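PDB 5U4Q: dTDP-glucose 4,6-dehydratase from Klebsiella pneumoniae, which binds NAD and probably removes water from dTDP-glucose to give the 4-keto-6-deoxy sugar, and belongs to the NAD-dependent epimerase/dehydratase family. Local coordinates for residues 20-25 with 225-230; 42-47 with 189-194; 163-168 with 256-261; 139-144 with 180-185. All coordinates share one frame; numbering follows the deposited sequence. Where two conformers were deposited one is given.

In the fold
All four contacts belong to one Rossmann-type domain built on a parallel sheet, and two of them touch the NAD. Contact 2 holds the adenosine ribose and the pyrophosphate, while contact 4 holds the nicotinamide; their centres lie 23 Å apart on opposite sides of the chain's centre, yet A194 packs on T183, V184 and Y185. Contact 1 joins two helices outside the pocket, with V227 about 10 Å from NAD, and touches contact 4 where I226 CG2 comes 3.7 Å from F181 CE1. Contact 3, centred 18 Å from contact 4, shares the sheet with it through neighbouring strands 258-263 and 176-185 and faces the second subunit.

Contact 1. Residues 20-25 with 225-230; sequences AQRLLN and DIVEAV
R22 on helix 14-25 meets V227 and E228 on helix 223-234, joining two helices of the Rossmann-type domain by a partly buried contact: an aliphatic contact beside a salt bridge. The closest pair of CA atoms is R22 CA and V227 CA, 7.5 Å apart, and the arginine chain spans the gap. Its root does the apolar work, CB lying 3.6 Å from V227 CG1 and CG almost as close. The chain then bends at chi2 (63°) and brings the guanidinium to E228. That glutamate starts out away from the arginine's helix and turns back by a matching bend at its own chi2 (62°). In the conformer described here, R22 grips end-on: NH1 to E228 OE1 is 2.8 Å and NH2 to the same OE1 is 3.0 Å. OE1 lies in the guanidinium plane, but both nitrogens approach it from one face of the carboxylate, on its syn side. Each charge has a second partner about one helical turn on, R22 NE with E26 and E228 OE2 with R232. V227 also packs on H18 and I19 of helix 14-25, while I226 and V230 turn to strands 176-185 and 258-263.

Contact 2. Residues 42-47 with 189-194; sequences VSLKQA and GRPDMA. With NAD (nicotinamide-adenine-dinucleotide), chain C.
The flat guanidinium of R190, beside the P191 that meets L44, is covered on one face by the NAD pyrophosphate, whose O2A stands 4.1 Å above its centre. This is the cofactor site of a Rossmann-type domain, where the loop after strand 176-185 closes over the dinucleotide. In the conformer described, the opposite face carries the methyl CE of selenomethionine M193, off toward the rim. D192 is gripped side-on: R190 NE reaches OD1 and NH2 reaches OD2, each over 3.1 Å and each on a syn lone pair, though both oxygens are tilted from the guanidinium plane. A type I beta turn from R190 to M193 brings D192 back beside the arginine, and a bend at chi3 (-67°) lays the guanidinium against the phosphates, so that R190 NH1 bonds NAD O2N at 3.0 Å. A89 O and Y39 OH hold R190 NH2 and D192 OD2 from outside.

Helix 42-50 meets this loop with L44, whose methyl CD2 comes tip to tip with P191 CD at 3.9 Å and lies 3.7 Å from the carbonyl oxygen of G189. That oxygen takes a hydrogen bond from R48, and W330, Y334 and F196 also surround L44. From the next position on the helix K45 runs fully extended beyond CG to the adenosine ribose. Its ammonium also bonds N37 O and makes a cation-pi contact with Y40. K45 NZ donates to NAD O2B over 2.9 Å, and K45 CE passes 3.4 Å from NAD O3B.

Contact 3. Residues 163-168 with 256-261; sequences LMAHTY and APYRVY
H166 on helix 153-172 drives the edge of its imidazole into the face of Y258 on strand 258-263, a T-shaped pair that ties this helix to the edge of the parallel Rossmann-type sheet. The planes stand at 86° with centroids 4.9 Å apart. CD2 is the atom at the leading edge, 3.6 Å from Y258 CD2, toward the rim of the phenol ring.

The helix backbone sets H166 CB over the same tyrosine face, where it makes a CH-pi contact 4.0 Å from the ring centroid. With CG anti to the backbone N (chi1 -176°), the imidazole then swings so that CD2 points at that face too. Y258 likewise turns CG away from its own N, but at chi1 157°, some way from the staggered value, and its ring settles against the helix backbone. A165 CB lies 4.4 Å from Y258 CD1.

Just ahead of the strand, P257 is the centre of an inverse gamma turn; A256 CB lies near H166 NE2. Both imidazole nitrogens find partners: NE2 with S254 OG, and ND1 with P150 O of the second subunit, whose H149 adds another edge-to-face ring pair. Since a carbonyl oxygen only accepts, ND1 probably carries a proton. The buried histidine thus links the sheet to the dimer interface, while Y258 OH is taken up by P251 O. The closest approach between the two segments is H166 CA to Y258 CD1, 3.5 Å.

Contact 4. Residues 139-144 with 180-185; sequences MPFSTE and RFFTVY. With NAD (nicotinamide-adenine-dinucleotide), chain C.
F141 and F182 meet rim to rim, each lying near the plane of the other at the ring edge, so this is a light apolar touch and not a stack: F141 CD2 is 4.4 Å from F182 CE2. The contact brings the loop 139-144 against the middle of strand 176-185, near its break at F182; this strand carries the nicotinamide side of the NAD site in this Rossmann-type domain. The faces of F141 are used otherwise. Over the centre of one sits SE of selenomethionine M139, 3.8 Å above the plane, in a Met-aromatic arrangement, and Y133 stacks with the same ring.

R180 reaches the loop farther along. With chi1 -68° and the chain extended from CG to NE, its guanidinium crosses T143 obliquely, NH1 coming 3.7 Å from T143 CA and almost as near the methyl CG2. One water in the guanidinium plane completes the join: it accepts from R180 NH1 at 3.0 Å and donates to T143 O at 2.8 Å. E162 forms a salt bridge with NH2, and Y133 OH bonds NH1, so the group is held from several directions. Within the loop, E144 N donates to S142 OG over 3.0 Å, an ST turn.

On the cofactor side F181 lays its CB against the nicotinamide carbons C5N and C6N. V184 N bonds the carboxamide O7N at 2.8 Å (N-H...O angle 156°). Between them the strand is broken at F182, whose carbonyl O comes 3.0 Å from NAD C4N, the carbon that carries the hydride in nicotinamide chemistry.

Contact 1. Residues 20-25 with 225-230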
# COMPACT_ATOMS: atom_id res chain seq x y z
N ALA A 20 -15.70 -20.56 -5.19
CA ALA A 20 -16.66 -20.61 -6.32
C ALA A 20 -17.48 -21.90 -6.28
O ALA A 20 -18.70 -21.88 -6.47
CB ALA A 20 -15.92 -20.51 -7.62
N GLN A 21 -16.82 -23.03 -6.04
CA GLN A 21 -17.52 -24.31 -6.01
C GLN A 21 -18.62 -24.32 -4.91
O GLN A 21 -19.75 -24.79 -5.14
CB GLN A 21 -16.51 -25.44 -5.77
CG GLN A 21 -17.11 -26.83 -5.71
CD GLN A 21 -16.03 -27.86 -5.47
OE1 GLN A 21 -15.34 -27.85 -4.40
NE2 GLN A 21 -15.85 -28.74 -6.42
N ARG A 22 -18.29 -23.82 -3.73
CA ARG A 22 -19.25 -23.78 -2.64
C ARG A 22 -20.44 -22.88 -2.98
O ARG A 22 -21.60 -23.23 -2.72
CB ARG A 22 -18.56 -23.34 -1.34
CG ARG A 22 -19.48 -23.15 -0.17
CD ARG A 22 -20.20 -24.42 0.29
NE ARG A 22 -21.10 -24.09 1.39
CZ ARG A 22 -20.75 -24.04 2.67
NH1 ARG A 22 -19.52 -24.34 3.05
NH2 ARG A 22 -21.64 -23.70 3.59
N LEU A 23 -20.16 -21.73 -3.57
CA LEU A 23 -21.23 -20.78 -3.88
C LEU A 23 -22.15 -21.37 -4.94
O LEU A 23 -23.37 -21.20 -4.87
CB LEU A 23 -20.68 -19.42 -4.32
CG LEU A 23 -19.93 -18.61 -3.25
CD1 LEU A 23 -19.20 -17.43 -3.88
CD2 LEU A 23 -20.88 -18.16 -2.14
N LEU A 24 -21.56 -22.07 -5.90
CA LEU A 24 -22.37 -22.75 -6.93
C LEU A 24 -23.23 -23.80 -6.31
O LEU A 24 -24.42 -23.96 -6.70
CB LEU A 24 -21.48 -23.34 -8.02
CG LEU A 24 -20.82 -22.30 -8.90
CD1 LEU A 24 -19.62 -22.84 -9.66
CD2 LEU A 24 -21.85 -21.67 -9.85
N ASN A 25 -22.67 -24.57 -5.38
CA ASN A 25 -23.45 -25.62 -4.71
C ASN A 25 -24.56 -25.08 -3.79
O ASN A 25 -25.49 -25.84 -3.42
CB ASN A 25 -22.51 -26.60 -3.99
CG ASN A 25 -21.82 -27.56 -4.95
OD1 ASN A 25 -22.46 -28.14 -5.83
ND2 ASN A 25 -20.53 -27.79 -4.75
N ASP A 225 -12.61 -25.54 6.14
CA ASP A 225 -12.86 -24.64 7.26
C ASP A 225 -12.75 -23.18 6.80
O ASP A 225 -13.57 -22.35 7.20
CB ASP A 225 -11.91 -24.96 8.41
CG ASP A 225 -12.19 -26.30 9.03
OD1 ASP A 225 -13.39 -26.64 9.17
OD2 ASP A 225 -11.23 -26.94 9.48
N ILE A 226 -11.77 -22.87 5.96
CA ILE A 226 -11.66 -21.53 5.38
C ILE A 226 -12.92 -21.21 4.56
O ILE A 226 -13.49 -20.12 4.68
CB ILE A 226 -10.41 -21.40 4.47
CG1 ILE A 226 -9.11 -21.49 5.31
CG2 ILE A 226 -10.45 -20.13 3.61
CD1 ILE A 226 -8.90 -20.36 6.32
N VAL A 227 -13.34 -22.14 3.74
CA VAL A 227 -14.51 -21.92 2.87
C VAL A 227 -15.75 -21.62 3.70
O VAL A 227 -16.48 -20.67 3.40
CB VAL A 227 -14.76 -23.14 1.97
CG1 VAL A 227 -16.13 -23.06 1.29
CG2 VAL A 227 -13.66 -23.28 0.94
N GLU A 228 -15.99 -22.39 4.75
CA GLU A 228 -17.16 -22.16 5.59
C GLU A 228 -17.13 -20.75 6.17
O GLU A 228 -18.15 -20.05 6.14
CB GLU A 228 -17.23 -23.21 6.71
CG GLU A 228 -18.47 -23.11 7.58
CD GLU A 228 -19.76 -23.32 6.82
OE1 GLU A 228 -19.77 -24.09 5.84
OE2 GLU A 228 -20.79 -22.72 7.22
N ALA A 229 -15.97 -20.33 6.68
CA ALA A 229 -15.85 -18.99 7.26
C ALA A 229 -16.07 -17.88 6.24
O ALA A 229 -16.78 -16.89 6.50
CB ALA A 229 -14.48 -18.82 7.88
N VAL A 230 -15.44 -18.01 5.09
CA VAL A 230 -15.56 -16.98 4.07
C VAL A 230 -16.99 -16.86 3.58
O VAL A 230 -17.48 -15.75 3.38
CB VAL A 230 -14.60 -17.26 2.90
CG1 VAL A 230 -14.82 -16.31 1.73
CG2 VAL A 230 -13.16 -17.19 3.39

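Contact 2. Residues 42-47 with 189-194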
# COMPACT_ATOMS: atom_id res chain seq x y z
N VAL A 42 -0.08 -24.34 -14.99
CA VAL A 42 -1.36 -23.91 -15.55
C VAL A 42 -2.34 -25.08 -15.75
O VAL A 42 -3.55 -24.90 -15.69
CB VAL A 42 -1.16 -23.10 -16.86
CG1 VAL A 42 -2.50 -22.75 -17.49
CG2 VAL A 42 -0.35 -21.84 -16.58
N SER A 43 -1.82 -26.30 -15.96
CA SER A 43 -2.70 -27.45 -16.11
C SER A 43 -3.51 -27.71 -14.84
O SER A 43 -4.62 -28.22 -14.90
CB SER A 43 -1.94 -28.73 -16.51
OG SER A 43 -0.93 -29.07 -15.58
N LEU A 44 -2.92 -27.39 -13.69
CA LEU A 44 -3.62 -27.54 -12.41
C LEU A 44 -4.76 -26.51 -12.31
O LEU A 44 -5.86 -26.83 -11.88
CB LEU A 44 -2.63 -27.45 -11.24
CG LEU A 44 -3.24 -27.50 -9.84
CD1 LEU A 44 -4.02 -28.77 -9.64
CD2 LEU A 44 -2.13 -27.36 -8.83
N LYS A 45 -4.46 -25.26 -12.68
CA LYS A 45 -5.50 -24.21 -12.73
C LYS A 45 -6.63 -24.61 -13.68
O LYS A 45 -7.80 -24.44 -13.35
CB LYS A 45 -4.89 -22.87 -13.12
CG LYS A 45 -3.91 -22.33 -12.07
CD LYS A 45 -3.30 -21.01 -12.50
CE LYS A 45 -2.34 -20.54 -11.42
NZ LYS A 45 -1.72 -19.22 -11.70
N GLN A 46 -6.29 -25.15 -14.85
CA GLN A 46 -7.36 -25.56 -15.77
C GLN A 46 -8.15 -26.73 -15.20
O GLN A 46 -9.35 -26.82 -15.41
CB GLN A 46 -6.83 -25.93 -17.15
CG GLN A 46 -7.95 -26.18 -18.14
CD GLN A 46 -8.80 -24.95 -18.41
OE1 GLN A 46 -10.02 -24.97 -18.21
NE2 GLN A 46 -8.17 -23.86 -18.83
N ALA A 47 -7.49 -27.63 -14.46
CA ALA A 47 -8.20 -28.74 -13.84
C ALA A 47 -9.21 -28.22 -12.81
O ALA A 47 -10.31 -28.75 -12.68
CB ALA A 47 -7.24 -29.75 -13.20
N GLY A 189 -4.67 -27.78 -3.60
CA GLY A 189 -3.78 -26.77 -3.06
C GLY A 189 -2.76 -26.25 -4.06
O GLY A 189 -2.78 -26.62 -5.25
N ARG A 190 -1.89 -25.37 -3.58
CA ARG A 190 -0.86 -24.84 -4.46
C ARG A 190 0.48 -25.55 -4.24
O ARG A 190 0.89 -25.79 -3.08
CB ARG A 190 -0.79 -23.33 -4.37
CG ARG A 190 -0.82 -22.82 -2.98
CD ARG A 190 -1.10 -21.35 -2.95
NE ARG A 190 0.00 -20.59 -3.52
CZ ARG A 190 0.16 -19.28 -3.35
NH1 ARG A 190 -0.70 -18.57 -2.61
NH2 ARG A 190 1.21 -18.68 -3.90
N PRO A 191 1.18 -25.92 -5.34
CA PRO A 191 2.40 -26.72 -5.21
C PRO A 191 3.56 -26.08 -4.44
O PRO A 191 4.45 -26.81 -3.99
CB PRO A 191 2.83 -27.00 -6.65
CG PRO A 191 1.95 -26.17 -7.52
CD PRO A 191 0.75 -25.76 -6.74
N ASP A 192 3.55 -24.76 -4.33
CA ASP A 192 4.62 -24.02 -3.66
C ASP A 192 4.40 -23.77 -2.18
O ASP A 192 5.22 -23.10 -1.55
CB ASP A 192 4.82 -22.64 -4.35
CG ASP A 192 3.59 -21.75 -4.23
OD1 ASP A 192 2.47 -22.29 -4.39
OD2 ASP A 192 3.73 -20.53 -3.97
N MSE A 193 3.32 -24.32 -1.61
CA MSE A 193 3.03 -24.09 -0.20
C MSE A 193 2.47 -25.27 0.53
O MSE A 193 1.97 -26.22 -0.07
CB MSE A 193 1.96 -22.99 -0.07
CG MSE A 193 2.34 -21.72 -0.81
SE MSE A 193 1.26 -20.18 -0.22
CE MSE A 193 2.48 -18.79 -0.88
N ALA A 194 2.58 -25.19 1.85
CA ALA A 194 1.92 -26.13 2.78
C ALA A 194 2.16 -27.61 2.53
O ALA A 194 3.29 -27.99 2.24
CB ALA A 194 0.44 -25.80 2.81
PA NAD C . -3.31 -19.12 -6.06
O1A NAD C . -3.60 -20.57 -6.13
O2A NAD C . -2.05 -18.55 -6.67
O5B NAD C . -4.61 -18.34 -6.64
C5B NAD C . -4.61 -16.98 -7.06
C4B NAD C . -5.12 -16.93 -8.49
O4B NAD C . -5.04 -15.54 -8.86
C3B NAD C . -4.28 -17.74 -9.47
O3B NAD C . -4.99 -18.79 -10.14
C2B NAD C . -3.76 -16.66 -10.43
O2B NAD C . -3.68 -17.11 -11.80
C1B NAD C . -4.70 -15.48 -10.23
N9A NAD C . -4.08 -14.18 -10.53
C8A NAD C . -2.90 -13.71 -10.07
N7A NAD C . -2.64 -12.50 -10.58
C5A NAD C . -3.68 -12.17 -11.37
C6A NAD C . -4.02 -11.03 -12.24
N6A NAD C . -3.22 -9.98 -12.36
N1A NAD C . -5.18 -11.11 -12.90
C2A NAD C . -6.01 -12.16 -12.82
N3A NAD C . -5.75 -13.25 -12.06
C4A NAD C . -4.61 -13.28 -11.34
O3 NAD C . -3.26 -18.60 -4.53
PN NAD C . -4.33 -18.81 -3.34
O1N NAD C . -5.60 -19.38 -3.81
O2N NAD C . -3.50 -19.43 -2.22
O5D NAD C . -4.53 -17.28 -2.95
C5D NAD C . -5.78 -16.59 -2.92
C4D NAD C . -5.56 -15.31 -2.13
O4D NAD C . -5.34 -15.63 -0.74
C3D NAD C . -4.38 -14.43 -2.53
O3D NAD C . -4.80 -13.07 -2.45
C2D NAD C . -3.33 -14.67 -1.47
O2D NAD C . -2.48 -13.53 -1.24
C1D NAD C . -4.18 -14.98 -0.25
N1N NAD C . -3.49 -15.86 0.71
C2N NAD C . -3.42 -17.21 0.55
C3N NAD C . -2.76 -18.02 1.48
C7N NAD C . -2.64 -19.55 1.37
O7N NAD C . -2.18 -20.20 2.33
N7N NAD C . -2.96 -20.23 0.26
C4N NAD C . -2.14 -17.43 2.56
C5N NAD C . -2.21 -16.05 2.71
C6N NAD C . -2.87 -15.28 1.76

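Contact 3. Residues 163-168 with 256-261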
# COMPACT_ATOMS: atom_id res chain seq x y z
N LEU A 163 -5.81 -0.17 3.31
CA LEU A 163 -5.91 1.29 3.34
C LEU A 163 -6.84 1.80 2.27
O LEU A 163 -7.66 2.70 2.52
CB LEU A 163 -4.54 1.94 3.19
CG LEU A 163 -3.57 1.77 4.36
CD1 LEU A 163 -2.16 1.99 3.87
CD2 LEU A 163 -3.93 2.70 5.52
N MSE A 164 -6.72 1.22 1.08
CA MSE A 164 -7.56 1.60 -0.05
C MSE A 164 -9.01 1.23 0.23
O MSE A 164 -9.92 2.00 -0.05
CB MSE A 164 -7.00 0.98 -1.34
CG MSE A 164 -5.60 1.53 -1.65
SE MSE A 164 -4.58 0.36 -2.87
CE MSE A 164 -5.61 0.61 -4.51
N ALA A 165 -9.23 0.04 0.80
CA ALA A 165 -10.58 -0.40 1.17
C ALA A 165 -11.19 0.61 2.17
O ALA A 165 -12.36 1.02 2.01
CB ALA A 165 -10.58 -1.80 1.78
N HIS A 166 -10.39 1.04 3.13
CA HIS A 166 -10.90 1.99 4.13
C HIS A 166 -11.39 3.27 3.45
O HIS A 166 -12.50 3.75 3.74
CB HIS A 166 -9.86 2.38 5.16
CG HIS A 166 -10.42 3.26 6.20
ND1 HIS A 166 -10.37 4.64 6.13
CD2 HIS A 166 -11.20 2.97 7.27
CE1 HIS A 166 -11.07 5.15 7.13
NE2 HIS A 166 -11.57 4.16 7.85
N THR A 167 -10.58 3.81 2.54
CA THR A 167 -10.98 5.04 1.84
C THR A 167 -12.26 4.88 1.00
O THR A 167 -13.08 5.77 0.96
CB THR A 167 -9.86 5.64 0.92
OG1 THR A 167 -9.70 4.83 -0.24
CG2 THR A 167 -8.57 5.77 1.62
N TYR A 168 -12.43 3.74 0.33
CA TYR A 168 -13.62 3.51 -0.47
C TYR A 168 -14.86 3.28 0.40
O TYR A 168 -15.97 3.73 0.05
CB TYR A 168 -13.36 2.40 -1.50
CG TYR A 168 -12.79 2.97 -2.78
CD1 TYR A 168 -11.58 3.65 -2.78
CD2 TYR A 168 -13.48 2.88 -3.97
CE1 TYR A 168 -11.09 4.24 -3.93
CE2 TYR A 168 -12.98 3.44 -5.14
CZ TYR A 168 -11.79 4.13 -5.11
OH TYR A 168 -11.28 4.73 -6.24
N ALA A 256 -16.53 4.05 9.16
CA ALA A 256 -16.95 3.59 7.85
C ALA A 256 -17.30 2.11 7.94
O ALA A 256 -16.86 1.43 8.87
CB ALA A 256 -15.82 3.78 6.86
N PRO A 257 -18.05 1.59 6.95
CA PRO A 257 -18.41 0.13 6.92
C PRO A 257 -17.21 -0.69 6.42
O PRO A 257 -17.22 -1.23 5.31
CB PRO A 257 -19.60 0.10 5.95
CG PRO A 257 -19.34 1.25 5.04
CD PRO A 257 -18.77 2.33 5.91
N TYR A 258 -16.20 -0.76 7.28
CA TYR A 258 -14.90 -1.35 7.00
C TYR A 258 -14.48 -2.24 8.14
O TYR A 258 -14.52 -1.83 9.31
CB TYR A 258 -13.88 -0.22 6.86
CG TYR A 258 -12.40 -0.56 7.09
CD1 TYR A 258 -11.56 -0.90 6.01
CD2 TYR A 258 -11.81 -0.46 8.35
CE1 TYR A 258 -10.22 -1.18 6.21
CE2 TYR A 258 -10.46 -0.74 8.56
CZ TYR A 258 -9.66 -1.07 7.48
OH TYR A 258 -8.32 -1.34 7.69
N ARG A 259 -14.07 -3.46 7.82
CA ARG A 259 -13.59 -4.39 8.84
C ARG A 259 -12.47 -5.26 8.30
O ARG A 259 -12.47 -5.60 7.11
CB ARG A 259 -14.69 -5.35 9.31
CG ARG A 259 -15.76 -4.75 10.19
CD ARG A 259 -15.22 -4.34 11.55
NE ARG A 259 -16.33 -3.96 12.42
CZ ARG A 259 -16.98 -2.80 12.33
NH1 ARG A 259 -17.98 -2.56 13.17
NH2 ARG A 259 -16.64 -1.91 11.42
N VAL A 260 -11.55 -5.65 9.19
CA VAL A 260 -10.45 -6.57 8.87
C VAL A 260 -10.46 -7.62 9.99
O VAL A 260 -10.60 -7.28 11.16
CB VAL A 260 -9.07 -5.91 8.71
CG1 VAL A 260 -8.03 -6.98 8.42
CG2 VAL A 260 -9.08 -4.84 7.62
N TYR A 261 -10.36 -8.89 9.61
CA TYR A 261 -10.29 -10.00 10.55
C TYR A 261 -9.13 -10.94 10.25
O TYR A 261 -8.81 -11.20 9.08
CB TYR A 261 -11.56 -10.87 10.48
CG TYR A 261 -12.82 -10.12 10.85
CD1 TYR A 261 -13.14 -9.85 12.19
CD2 TYR A 261 -13.70 -9.69 9.87
CE1 TYR A 261 -14.28 -9.14 12.51
CE2 TYR A 261 -14.84 -8.97 10.18
CZ TYR A 261 -15.13 -8.70 11.50
OH TYR A 261 -16.28 -8.00 11.79

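Contact 4. Residues 139-144 with 180-185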
# COMPACT_ATOMS: atom_id res chain seq x y z
N MSE A 139 2.82 -11.55 20.83
CA MSE A 139 1.88 -12.62 20.47
C MSE A 139 0.74 -12.66 21.46
O MSE A 139 0.92 -12.30 22.62
CB MSE A 139 2.54 -13.99 20.54
CG MSE A 139 3.74 -14.11 19.63
SE MSE A 139 3.22 -13.79 17.76
CE MSE A 139 5.05 -13.77 17.03
N PRO A 140 -0.47 -13.04 21.03
CA PRO A 140 -0.79 -13.40 19.64
C PRO A 140 -0.94 -12.19 18.73
O PRO A 140 -1.23 -11.12 19.20
CB PRO A 140 -2.17 -14.03 19.78
CG PRO A 140 -2.79 -13.26 20.88
CD PRO A 140 -1.67 -13.08 21.88
N PHE A 141 -0.75 -12.38 17.43
CA PHE A 141 -1.01 -11.30 16.48
C PHE A 141 -2.50 -10.99 16.49
O PHE A 141 -3.32 -11.89 16.28
CB PHE A 141 -0.58 -11.69 15.05
CG PHE A 141 0.91 -11.79 14.83
CD1 PHE A 141 1.81 -10.90 15.44
CD2 PHE A 141 1.41 -12.72 13.94
CE1 PHE A 141 3.18 -10.99 15.20
CE2 PHE A 141 2.77 -12.80 13.67
CZ PHE A 141 3.66 -11.93 14.30
N SER A 142 -2.85 -9.72 16.71
CA SER A 142 -4.22 -9.29 16.78
C SER A 142 -4.47 -8.16 15.80
O SER A 142 -3.57 -7.35 15.53
CB SER A 142 -4.50 -8.76 18.21
OG SER A 142 -5.67 -7.97 18.31
N THR A 143 -5.69 -8.08 15.27
CA THR A 143 -6.02 -6.95 14.42
C THR A 143 -6.02 -5.60 15.17
O THR A 143 -6.17 -4.53 14.55
CB THR A 143 -7.37 -7.14 13.75
OG1 THR A 143 -8.36 -7.39 14.74
CG2 THR A 143 -7.32 -8.29 12.74
N GLU A 144 -5.88 -5.62 16.49
CA GLU A 144 -5.71 -4.37 17.23
C GLU A 144 -4.26 -3.83 17.10
O GLU A 144 -4.02 -2.66 17.43
CB GLU A 144 -5.98 -4.60 18.72
CG GLU A 144 -7.41 -4.94 19.05
CD GLU A 144 -7.58 -5.39 20.48
OE1 GLU A 144 -6.64 -5.23 21.28
OE2 GLU A 144 -8.67 -5.92 20.79
N ARG A 180 -7.15 -11.54 6.83
CA ARG A 180 -5.73 -11.79 6.97
C ARG A 180 -5.50 -13.28 7.09
O ARG A 180 -5.65 -13.86 8.17
CB ARG A 180 -5.11 -11.03 8.16
CG ARG A 180 -5.08 -9.54 7.96
CD ARG A 180 -4.60 -8.80 9.20
NE ARG A 180 -4.66 -7.35 9.00
CZ ARG A 180 -4.45 -6.46 9.97
NH1 ARG A 180 -4.18 -6.87 11.19
NH2 ARG A 180 -4.53 -5.17 9.72
N PHE A 181 -5.19 -13.90 5.95
CA PHE A 181 -4.93 -15.33 5.87
C PHE A 181 -3.53 -15.65 6.39
O PHE A 181 -2.59 -14.87 6.26
CB PHE A 181 -5.02 -15.80 4.42
CG PHE A 181 -6.43 -15.85 3.87
CD1 PHE A 181 -7.27 -16.92 4.13
CD2 PHE A 181 -6.92 -14.82 3.08
CE1 PHE A 181 -8.56 -16.97 3.60
CE2 PHE A 181 -8.19 -14.87 2.54
CZ PHE A 181 -9.03 -15.93 2.81
N PHE A 182 -3.40 -16.83 6.99
CA PHE A 182 -2.14 -17.36 7.48
C PHE A 182 -1.68 -18.42 6.45
O PHE A 182 -1.22 -18.04 5.38
CB PHE A 182 -2.32 -17.82 8.94
CG PHE A 182 -2.37 -16.66 9.90
CD1 PHE A 182 -3.44 -15.78 9.90
CD2 PHE A 182 -1.27 -16.39 10.73
CE1 PHE A 182 -3.45 -14.68 10.74
CE2 PHE A 182 -1.27 -15.30 11.58
CZ PHE A 182 -2.35 -14.43 11.57
N THR A 183 -1.80 -19.70 6.74
CA THR A 183 -1.54 -20.73 5.73
C THR A 183 -2.77 -21.63 5.60
O THR A 183 -3.35 -22.06 6.59
CB THR A 183 -0.30 -21.53 6.12
OG1 THR A 183 0.82 -20.64 6.18
CG2 THR A 183 -0.01 -22.66 5.12
N VAL A 184 -3.15 -21.89 4.35
CA VAL A 184 -4.29 -22.74 4.04
C VAL A 184 -3.76 -24.00 3.33
O VAL A 184 -2.78 -23.92 2.62
CB VAL A 184 -5.31 -21.99 3.16
CG1 VAL A 184 -6.53 -22.86 2.90
CG2 VAL A 184 -5.68 -20.67 3.81
N TYR A 185 -4.39 -25.15 3.55
CA TYR A 185 -3.94 -26.39 2.93
C TYR A 185 -5.11 -27.30 2.57
O TYR A 185 -6.20 -27.21 3.13
CB TYR A 185 -2.96 -27.13 3.85
CG TYR A 185 -3.59 -27.88 5.01
CD1 TYR A 185 -3.93 -27.24 6.19
CD2 TYR A 185 -3.79 -29.27 4.93
CE1 TYR A 185 -4.51 -27.93 7.23
CE2 TYR A 185 -4.35 -29.97 5.97
CZ TYR A 185 -4.69 -29.32 7.14
OH TYR A 185 -5.27 -30.01 8.19
PA NAD C . -3.31 -19.12 -6.06
O1A NAD C . -3.60 -20.57 -6.13
O2A NAD C . -2.05 -18.55 -6.67
O5B NAD C . -4.61 -18.34 -6.64
C5B NAD C . -4.61 -16.98 -7.06
C4B NAD C . -5.12 -16.93 -8.49
O4B NAD C . -5.04 -15.54 -8.86
C3B NAD C . -4.28 -17.74 -9.47
O3B NAD C . -4.99 -18.79 -10.14
C2B NAD C . -3.76 -16.66 -10.43
O2B NAD C . -3.68 -17.11 -11.80
C1B NAD C . -4.70 -15.48 -10.23
N9A NAD C . -4.08 -14.18 -10.53
C8A NAD C . -2.90 -13.71 -10.07
N7A NAD C . -2.64 -12.50 -10.58
C5A NAD C . -3.68 -12.17 -11.37
C6A NAD C . -4.02 -11.03 -12.24
N6A NAD C . -3.22 -9.98 -12.36
N1A NAD C . -5.18 -11.11 -12.90
C2A NAD C . -6.01 -12.16 -12.82
N3A NAD C . -5.75 -13.25 -12.06
C4A NAD C . -4.61 -13.28 -11.34
O3 NAD C . -3.26 -18.60 -4.53
PN NAD C . -4.33 -18.81 -3.34
O1N NAD C . -5.60 -19.38 -3.81
O2N NAD C . -3.50 -19.43 -2.22
O5D NAD C . -4.53 -17.28 -2.95
C5D NAD C . -5.78 -16.59 -2.92
C4D NAD C . -5.56 -15.31 -2.13
O4D NAD C . -5.34 -15.63 -0.74
C3D NAD C . -4.38 -14.43 -2.53
O3D NAD C . -4.80 -13.07 -2.45
C2D NAD C . -3.33 -14.67 -1.47
O2D NAD C . -2.48 -13.53 -1.24
C1D NAD C . -4.18 -14.98 -0.25
N1N NAD C . -3.49 -15.86 0.71
C2N NAD C . -3.42 -17.21 0.55
C3N NAD C . -2.76 -18.02 1.48
C7N NAD C . -2.64 -19.55 1.37
O7N NAD C . -2.18 -20.20 2.33
N7N NAD C . -2.96 -20.23 0.26
C4N NAD C . -2.14 -17.43 2.56
C5N NAD C . -2.21 -16.05 2.71
C6N NAD C . -2.87 -15.28 1.76
O HOH W 1 -4.16 -4.32 12.68